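Serine acetyltransferase (Neisseria gonorrhoeae, PDB 6WYE) probably catalyses the transfer of an acetyl group from acetyl-CoA to L-serine, giving O-acetyl-L-serine in the first step of L-cysteine synthesis. Local coordinates at residues 25-30 and 113-118; 39-44 and 122-127; 195-200 and 221-226. One frame throughout, in Å; residues are numbered along the deposited sequence.

The three contacts move from the helical N-terminal part of the chain to the left-handed beta-helix. Interaction 1, at the surface, and interaction 2, largely buried, both tie the N-terminal residues to the region joining helix 100-116 to helix 124-129; they meet at the bond between H26 ND1 and Y123 OH. Each uses a glutamate, but E115 accepts from an imidazole whereas E41 accepts from backbone N-H groups and a serine hydroxyl. Interaction 3 is partly buried and joins successive coils of the beta-helix, mainly by backbone bonds, with one to the D223 carboxylate, alongside aliphatic packing. R116 reaches S200 from interaction 1, while interaction 2 stays about 13 Å from interaction 3 at the nearest atoms.

Interaction 1: residues 25-30 and 113-118; sequences NHLNTT and IYERDP. With NA (sodium ion), chain G; LMR ((2S)-2-hydroxybutanedioic acid), chain H.
The side chains of H26 and Y114 run past one another with opposite headings, their ring planes 72° apart, with H26 CE1 lying 3.7 Å from Y114 CD1. The relation is oblique, and what fixes the imidazole is polar. H26 NE2 donates to E115 OE2 at 2.6 Å, in the plane of the imidazole and on the anti lone pair of the carboxylate, away from OE1. E115 CG also sits at the edge of the imidazole, which is held from its other nitrogen too: ND1 is hydrogen-bonded to Y123 OH. L27 lays CG over one face of the H26 ring, toward the rim, and brings CD2 to 3.8 Å from E115 OE2.

The N25 side chain lies across that of Y114. Its chi1 of 61° sends the amide to the phenol while keeping OD1 beside L27 N. N25 ND2 donates to Y114 OH at 3.1 Å by a rather bent bond, from the edge of the phenol ring, and L27 N donates to N25 OD1 at 2.6 Å in an Asx turn.

Beyond its ring, Y114 contributes to the sodium site: Y114 O and D117 O each bind the ion at 2.3 Å, with C120 O and a water that also donates to E115 O. D117 and P118 line the hydroxybutanedioic acid pocket, completed by D182 of the same chain and by G209, R217 and H218 of the second subunit. The N-terminal segment thus lies against the last turn of helix 100-116, beside Y123, which stacks on Y114; from the same turn R116 reaches S200 in the beta-helix.

Interaction 2: residues 39-44 and 122-127; sequences REETAA and EYSLPL
E41 reaches from helix 34-48 to residues 123-124 and receives two consecutive backbone N-H groups there. With CG beside its own backbone N (chi1 -60°) and the chain extended beyond it (chi2 173°), the carboxylate arrives with both oxygens facing the backbone. E41 OE2 accepts from Y123 N at 2.9 Å and E41 OE1 from S124 N at 2.7 Å, each through the syn lone pair. OE1 takes a further bond from S124 OG, on its anti side and somewhat out of the carboxylate plane. That hydroxyl gets there because it is tucked between the backbone N and carbonyl carbon of S124. Three bonds therefore fix the rotation of the E41 carboxylate.

The E122 side chain points back against that of E41, and the two carboxylates stack with planes 17° apart. Their OE2 atoms lie 4.2 Å from each other, a like-charge approach that may raise the proton affinity of one or both groups, although the three donors should stabilise charge on E41. A water links T42 OG1 to S124 OG, and T42 OG1 is also bonded to I38 O.

This glutamate bridge, from helix 34-48 to two successive N-H groups and a serine hydroxyl, lies within the helical N-terminal domain of serine acetyltransferase.

Interaction 3: residues 195-200 and 221-226; sequences LGNNIS and IGDGVM
The D223 carboxylate is met on its face: N197 N donates to D223 OD1 at 3.0 Å from well above the plane, almost straight at 175°. The N197 amide runs alongside this carboxylate with the same heading, planes 52° apart and ND2 3.8 Å from D223 OD2. The amide OD1 accepts from Y177 N. D223 OD1 also comes within 3.6 Å of G196 CA, on the side where G196, as a glycine, has no side chain in the way.

Backbone bonds continue the pairing. G196 N donates to I221 O, G224 N to N197 O and S200 N to V225 O, so residues 195-200 and 221-226 run parallel in matching register. These are equivalent corners of successive coils in the left-handed parallel beta-helix of the hexapeptide-repeat acyltransferases, each joining one short strand to the next. The 221-226 corner is a type II turn, with G224 taking the positive phi.

On the coil's inner side I199 makes the closest apolar contact: with CG1 anti to the carbonyl carbon (chi1 -64°) and the chain extended, I199 CD1 lies 3.8 Å from I221 CG2 and 3.4 Å from G222 O. L195 also meets I221, and I221 and V225 pack on I239.

Interaction 1: residues 25-30 and 113-118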
# COMPACT_ATOMS: atom_id res chain seq x y z
N ASN A 25 14.63 -37.71 2.76
CA ASN A 25 13.28 -37.29 2.42
C ASN A 25 12.28 -38.30 2.98
O ASN A 25 12.66 -39.25 3.69
CB ASN A 25 13.13 -37.09 0.91
CG ASN A 25 13.38 -38.36 0.12
OD1 ASN A 25 12.93 -39.43 0.49
ND2 ASN A 25 14.08 -38.24 -1.00
N HIS A 26 11.01 -38.14 2.63
CA HIS A 26 9.96 -39.01 3.14
C HIS A 26 9.95 -40.38 2.49
O HIS A 26 9.20 -41.26 2.94
CB HIS A 26 8.59 -38.35 2.96
CG HIS A 26 8.09 -38.39 1.55
ND1 HIS A 26 8.41 -37.42 0.62
CD2 HIS A 26 7.30 -39.28 0.90
CE1 HIS A 26 7.84 -37.72 -0.54
NE2 HIS A 26 7.16 -38.84 -0.39
N LEU A 27 10.76 -40.60 1.45
CA LEU A 27 10.82 -41.89 0.78
C LEU A 27 12.02 -42.74 1.20
O LEU A 27 12.14 -43.88 0.74
CB LEU A 27 10.87 -41.69 -0.74
CG LEU A 27 9.74 -40.86 -1.34
CD1 LEU A 27 10.17 -40.32 -2.69
CD2 LEU A 27 8.50 -41.73 -1.45
N ASN A 28 12.92 -42.21 2.05
CA ASN A 28 14.13 -42.96 2.38
C ASN A 28 14.58 -42.73 3.81
O ASN A 28 15.77 -42.91 4.12
CB ASN A 28 15.26 -42.62 1.40
CG ASN A 28 15.68 -41.16 1.44
OD1 ASN A 28 15.49 -40.46 2.44
ND2 ASN A 28 16.26 -40.69 0.34
N THR A 29 13.68 -42.35 4.71
CA THR A 29 14.05 -42.11 6.10
C THR A 29 12.89 -42.48 7.01
O THR A 29 11.76 -42.02 6.80
CB THR A 29 14.44 -40.64 6.31
OG1 THR A 29 15.52 -40.30 5.43
CG2 THR A 29 14.88 -40.41 7.76
N THR A 30 13.17 -43.31 8.01
CA THR A 30 12.16 -43.72 8.97
C THR A 30 11.73 -42.53 9.81
O THR A 30 10.53 -42.23 9.90
N ILE A 113 3.63 -33.70 -4.45
CA ILE A 113 4.34 -32.85 -5.40
C ILE A 113 5.81 -33.23 -5.45
O ILE A 113 6.42 -33.28 -6.53
CB ILE A 113 4.15 -31.36 -5.06
CG1 ILE A 113 2.70 -30.89 -5.32
CG2 ILE A 113 5.10 -30.51 -5.89
CD1 ILE A 113 2.29 -29.72 -4.38
N TYR A 114 6.43 -33.45 -4.29
CA TYR A 114 7.81 -33.90 -4.25
C TYR A 114 7.99 -35.18 -5.07
O TYR A 114 8.94 -35.31 -5.85
CB TYR A 114 8.23 -34.12 -2.80
CG TYR A 114 9.69 -34.45 -2.60
CD1 TYR A 114 10.16 -35.76 -2.72
CD2 TYR A 114 10.61 -33.44 -2.29
CE1 TYR A 114 11.50 -36.05 -2.54
CE2 TYR A 114 11.95 -33.73 -2.10
CZ TYR A 114 12.39 -35.03 -2.23
OH TYR A 114 13.73 -35.31 -2.05
N GLU A 115 7.07 -36.13 -4.92
CA GLU A 115 7.18 -37.41 -5.61
C GLU A 115 7.02 -37.25 -7.12
O GLU A 115 7.81 -37.80 -7.89
CB GLU A 115 6.13 -38.39 -5.08
CG GLU A 115 6.43 -38.91 -3.67
CD GLU A 115 5.23 -39.58 -3.04
OE1 GLU A 115 4.25 -39.84 -3.77
OE2 GLU A 115 5.26 -39.84 -1.81
N ARG A 116 6.01 -36.50 -7.55
CA ARG A 116 5.56 -36.54 -8.94
C ARG A 116 6.12 -35.43 -9.82
O ARG A 116 6.14 -35.60 -11.04
CB ARG A 116 4.03 -36.49 -9.00
CG ARG A 116 3.35 -37.53 -8.12
CD ARG A 116 1.87 -37.23 -7.96
NE ARG A 116 1.27 -37.92 -6.83
CZ ARG A 116 0.01 -37.74 -6.42
NH1 ARG A 116 -0.78 -36.87 -7.05
NH2 ARG A 116 -0.45 -38.39 -5.37
N ASP A 117 6.56 -34.30 -9.26
CA ASP A 117 7.00 -33.17 -10.07
C ASP A 117 8.51 -33.17 -10.11
O ASP A 117 9.13 -32.94 -9.06
CB ASP A 117 6.47 -31.85 -9.51
CG ASP A 117 6.84 -30.64 -10.38
OD1 ASP A 117 7.56 -30.79 -11.40
OD2 ASP A 117 6.40 -29.51 -10.02
N PRO A 118 9.15 -33.43 -11.25
CA PRO A 118 10.62 -33.41 -11.29
C PRO A 118 11.21 -32.03 -11.07
O PRO A 118 12.42 -31.93 -10.82
CB PRO A 118 10.96 -33.93 -12.69
CG PRO A 118 9.67 -33.89 -13.47
CD PRO A 118 8.56 -34.01 -12.47
NA NA G . 10.22 -34.32 -7.52
C1 LMR H . 8.03 -31.13 -15.08
O1A LMR H . 8.16 -32.00 -15.90
O1B LMR H . 8.93 -30.47 -14.64
C2 LMR H . 6.61 -30.87 -14.57
O2 LMR H . 6.56 -29.77 -13.73
C3 LMR H . 5.62 -30.66 -15.72
C4 LMR H . 5.99 -29.48 -16.59
O4A LMR H . 6.86 -28.75 -16.22
O4B LMR H . 5.40 -29.33 -17.62
O HOH W 1 9.75 -36.07 -9.14

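Interaction 2: residues 39-44 and 122-127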
# COMPACT_ATOMS: atom_id res chain seq x y z
N ARG A 39 11.86 -26.39 7.80
CA ARG A 39 12.59 -25.38 8.57
C ARG A 39 14.06 -25.35 8.16
O ARG A 39 14.64 -24.26 8.03
CB ARG A 39 12.45 -25.65 10.07
CG ARG A 39 11.03 -25.49 10.62
CD ARG A 39 10.98 -25.52 12.15
NE ARG A 39 11.87 -24.52 12.73
CZ ARG A 39 11.53 -23.25 12.94
NH1 ARG A 39 10.31 -22.83 12.61
NH2 ARG A 39 12.40 -22.40 13.45
N GLU A 40 14.67 -26.53 7.95
CA GLU A 40 16.08 -26.61 7.59
C GLU A 40 16.33 -26.07 6.18
O GLU A 40 17.32 -25.37 5.95
CB GLU A 40 16.60 -28.05 7.72
N GLU A 41 15.47 -26.44 5.22
CA GLU A 41 15.56 -25.84 3.89
C GLU A 41 15.44 -24.32 3.97
O GLU A 41 16.13 -23.59 3.26
CB GLU A 41 14.46 -26.38 2.98
CG GLU A 41 14.45 -27.87 2.74
CD GLU A 41 13.21 -28.32 1.97
OE1 GLU A 41 12.26 -27.51 1.82
OE2 GLU A 41 13.18 -29.48 1.51
N THR A 42 14.52 -23.84 4.80
CA THR A 42 14.26 -22.41 4.85
C THR A 42 15.42 -21.67 5.49
O THR A 42 15.84 -20.61 5.00
CB THR A 42 12.95 -22.15 5.60
OG1 THR A 42 11.87 -22.76 4.88
CG2 THR A 42 12.69 -20.64 5.72
N ALA A 43 15.99 -22.23 6.57
CA ALA A 43 17.15 -21.59 7.18
C ALA A 43 18.29 -21.50 6.18
O ALA A 43 19.00 -20.49 6.12
CB ALA A 43 17.59 -22.35 8.44
N ALA A 44 18.46 -22.53 5.35
CA ALA A 44 19.49 -22.51 4.31
C ALA A 44 19.22 -21.42 3.28
O ALA A 44 20.14 -20.70 2.87
CB ALA A 44 19.57 -23.87 3.63
N GLU A 122 12.64 -29.94 -3.19
CA GLU A 122 12.61 -29.46 -1.82
C GLU A 122 11.16 -29.24 -1.44
O GLU A 122 10.36 -28.77 -2.25
CB GLU A 122 13.42 -28.16 -1.65
CG GLU A 122 14.92 -28.39 -1.52
CD GLU A 122 15.61 -27.25 -0.78
OE1 GLU A 122 15.17 -26.10 -0.95
OE2 GLU A 122 16.59 -27.50 -0.04
N TYR A 123 10.82 -29.58 -0.19
CA TYR A 123 9.42 -29.50 0.20
C TYR A 123 8.94 -28.06 0.34
O TYR A 123 7.75 -27.79 0.14
CB TYR A 123 9.22 -30.25 1.50
CG TYR A 123 9.49 -31.74 1.34
CD1 TYR A 123 8.50 -32.60 0.88
CD2 TYR A 123 10.74 -32.27 1.63
CE1 TYR A 123 8.74 -33.97 0.72
CE2 TYR A 123 11.00 -33.63 1.48
CZ TYR A 123 10.00 -34.47 1.02
OH TYR A 123 10.26 -35.82 0.87
N SER A 124 9.82 -27.13 0.70
CA SER A 124 9.38 -25.75 0.88
C SER A 124 9.16 -25.03 -0.45
O SER A 124 8.59 -23.93 -0.45
CB SER A 124 10.36 -24.99 1.78
OG SER A 124 11.65 -24.97 1.23
N LEU A 125 9.61 -25.60 -1.57
CA LEU A 125 9.41 -24.94 -2.86
C LEU A 125 7.92 -24.84 -3.20
O LEU A 125 7.44 -23.72 -3.43
CB LEU A 125 10.22 -25.65 -3.94
CG LEU A 125 9.88 -25.25 -5.38
CD1 LEU A 125 10.25 -23.79 -5.61
CD2 LEU A 125 10.63 -26.16 -6.36
N PRO A 126 7.14 -25.93 -3.24
CA PRO A 126 5.69 -25.74 -3.47
C PRO A 126 5.02 -24.98 -2.35
O PRO A 126 4.09 -24.20 -2.61
CB PRO A 126 5.13 -27.16 -3.60
CG PRO A 126 6.17 -28.06 -2.99
CD PRO A 126 7.49 -27.37 -3.18
N LEU A 127 5.44 -25.21 -1.10
CA LEU A 127 4.83 -24.53 0.04
C LEU A 127 4.84 -23.01 -0.17
O LEU A 127 3.84 -22.33 0.05
CB LEU A 127 5.56 -24.89 1.34
CG LEU A 127 5.17 -24.01 2.53
CD1 LEU A 127 3.69 -24.16 2.86
CD2 LEU A 127 6.00 -24.28 3.78
O HOH W 2 12.39 -22.32 2.04

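Interaction 3: residues 195-200 and 221-226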
# COMPACT_ATOMS: atom_id res chain seq x y z
N LEU A 195 -13.32 -34.67 -6.21
CA LEU A 195 -12.03 -35.25 -6.53
C LEU A 195 -11.64 -36.22 -5.43
O LEU A 195 -11.66 -35.85 -4.25
CB LEU A 195 -10.95 -34.18 -6.68
CG LEU A 195 -10.82 -33.52 -8.05
CD1 LEU A 195 -11.96 -32.54 -8.21
CD2 LEU A 195 -9.47 -32.82 -8.10
N GLY A 196 -11.27 -37.44 -5.81
CA GLY A 196 -10.77 -38.44 -4.89
C GLY A 196 -9.34 -38.14 -4.47
O GLY A 196 -8.92 -36.98 -4.42
N ASN A 197 -8.58 -39.19 -4.17
CA ASN A 197 -7.23 -39.07 -3.63
C ASN A 197 -6.19 -39.39 -4.69
O ASN A 197 -6.45 -40.10 -5.66
CB ASN A 197 -7.03 -39.99 -2.43
CG ASN A 197 -8.12 -39.84 -1.41
OD1 ASN A 197 -8.38 -38.75 -0.91
ND2 ASN A 197 -8.79 -40.95 -1.09
N ASN A 198 -4.98 -38.87 -4.46
CA ASN A 198 -3.81 -39.18 -5.29
C ASN A 198 -4.10 -38.93 -6.77
O ASN A 198 -3.93 -39.80 -7.63
CB ASN A 198 -3.34 -40.62 -5.04
CG ASN A 198 -2.89 -40.82 -3.61
OD1 ASN A 198 -2.06 -40.06 -3.09
ND2 ASN A 198 -3.45 -41.82 -2.94
N ILE A 199 -4.58 -37.72 -7.05
CA ILE A 199 -4.91 -37.26 -8.40
C ILE A 199 -3.90 -36.20 -8.82
O ILE A 199 -3.44 -35.40 -8.00
CB ILE A 199 -6.36 -36.74 -8.45
CG1 ILE A 199 -7.33 -37.90 -8.16
CG2 ILE A 199 -6.70 -36.08 -9.81
CD1 ILE A 199 -8.76 -37.46 -7.87
N SER A 200 -3.55 -36.20 -10.10
CA SER A 200 -2.60 -35.25 -10.65
C SER A 200 -3.28 -34.48 -11.77
O SER A 200 -3.84 -35.08 -12.70
CB SER A 200 -1.36 -35.95 -11.20
OG SER A 200 -0.51 -36.43 -10.16
N ILE A 221 -14.16 -37.53 -9.93
CA ILE A 221 -12.89 -38.11 -10.36
C ILE A 221 -12.43 -39.13 -9.32
O ILE A 221 -12.31 -38.80 -8.13
CB ILE A 221 -11.82 -37.02 -10.57
CG1 ILE A 221 -12.38 -35.84 -11.39
CG2 ILE A 221 -10.57 -37.63 -11.20
CD1 ILE A 221 -12.65 -36.15 -12.85
N GLY A 222 -12.13 -40.35 -9.78
CA GLY A 222 -11.67 -41.40 -8.89
C GLY A 222 -10.18 -41.29 -8.54
O GLY A 222 -9.43 -40.53 -9.15
N ASP A 223 -9.77 -42.09 -7.56
CA ASP A 223 -8.38 -42.11 -7.11
C ASP A 223 -7.43 -42.45 -8.26
O ASP A 223 -7.77 -43.20 -9.18
CB ASP A 223 -8.18 -43.15 -6.00
CG ASP A 223 -9.00 -42.86 -4.75
OD1 ASP A 223 -9.81 -41.91 -4.73
OD2 ASP A 223 -8.84 -43.62 -3.77
N GLY A 224 -6.22 -41.90 -8.18
CA GLY A 224 -5.12 -42.24 -9.07
C GLY A 224 -5.14 -41.62 -10.45
O GLY A 224 -4.24 -41.90 -11.25
N VAL A 225 -6.16 -40.82 -10.78
CA VAL A 225 -6.30 -40.27 -12.12
C VAL A 225 -5.22 -39.23 -12.42
O VAL A 225 -4.75 -38.49 -11.53
CB VAL A 225 -7.70 -39.67 -12.30
CG1 VAL A 225 -7.81 -38.87 -13.62
CG2 VAL A 225 -8.76 -40.79 -12.27
N MET A 226 -4.81 -39.18 -13.68
CA MET A 226 -4.00 -38.09 -14.20
C MET A 226 -4.79 -37.36 -15.28
O MET A 226 -5.38 -38.00 -16.16
CB MET A 226 -2.68 -38.61 -14.75
CG MET A 226 -1.64 -37.53 -14.95
SD MET A 226 -1.89 -36.68 -16.51
CE MET A 226 -0.96 -37.77 -17.61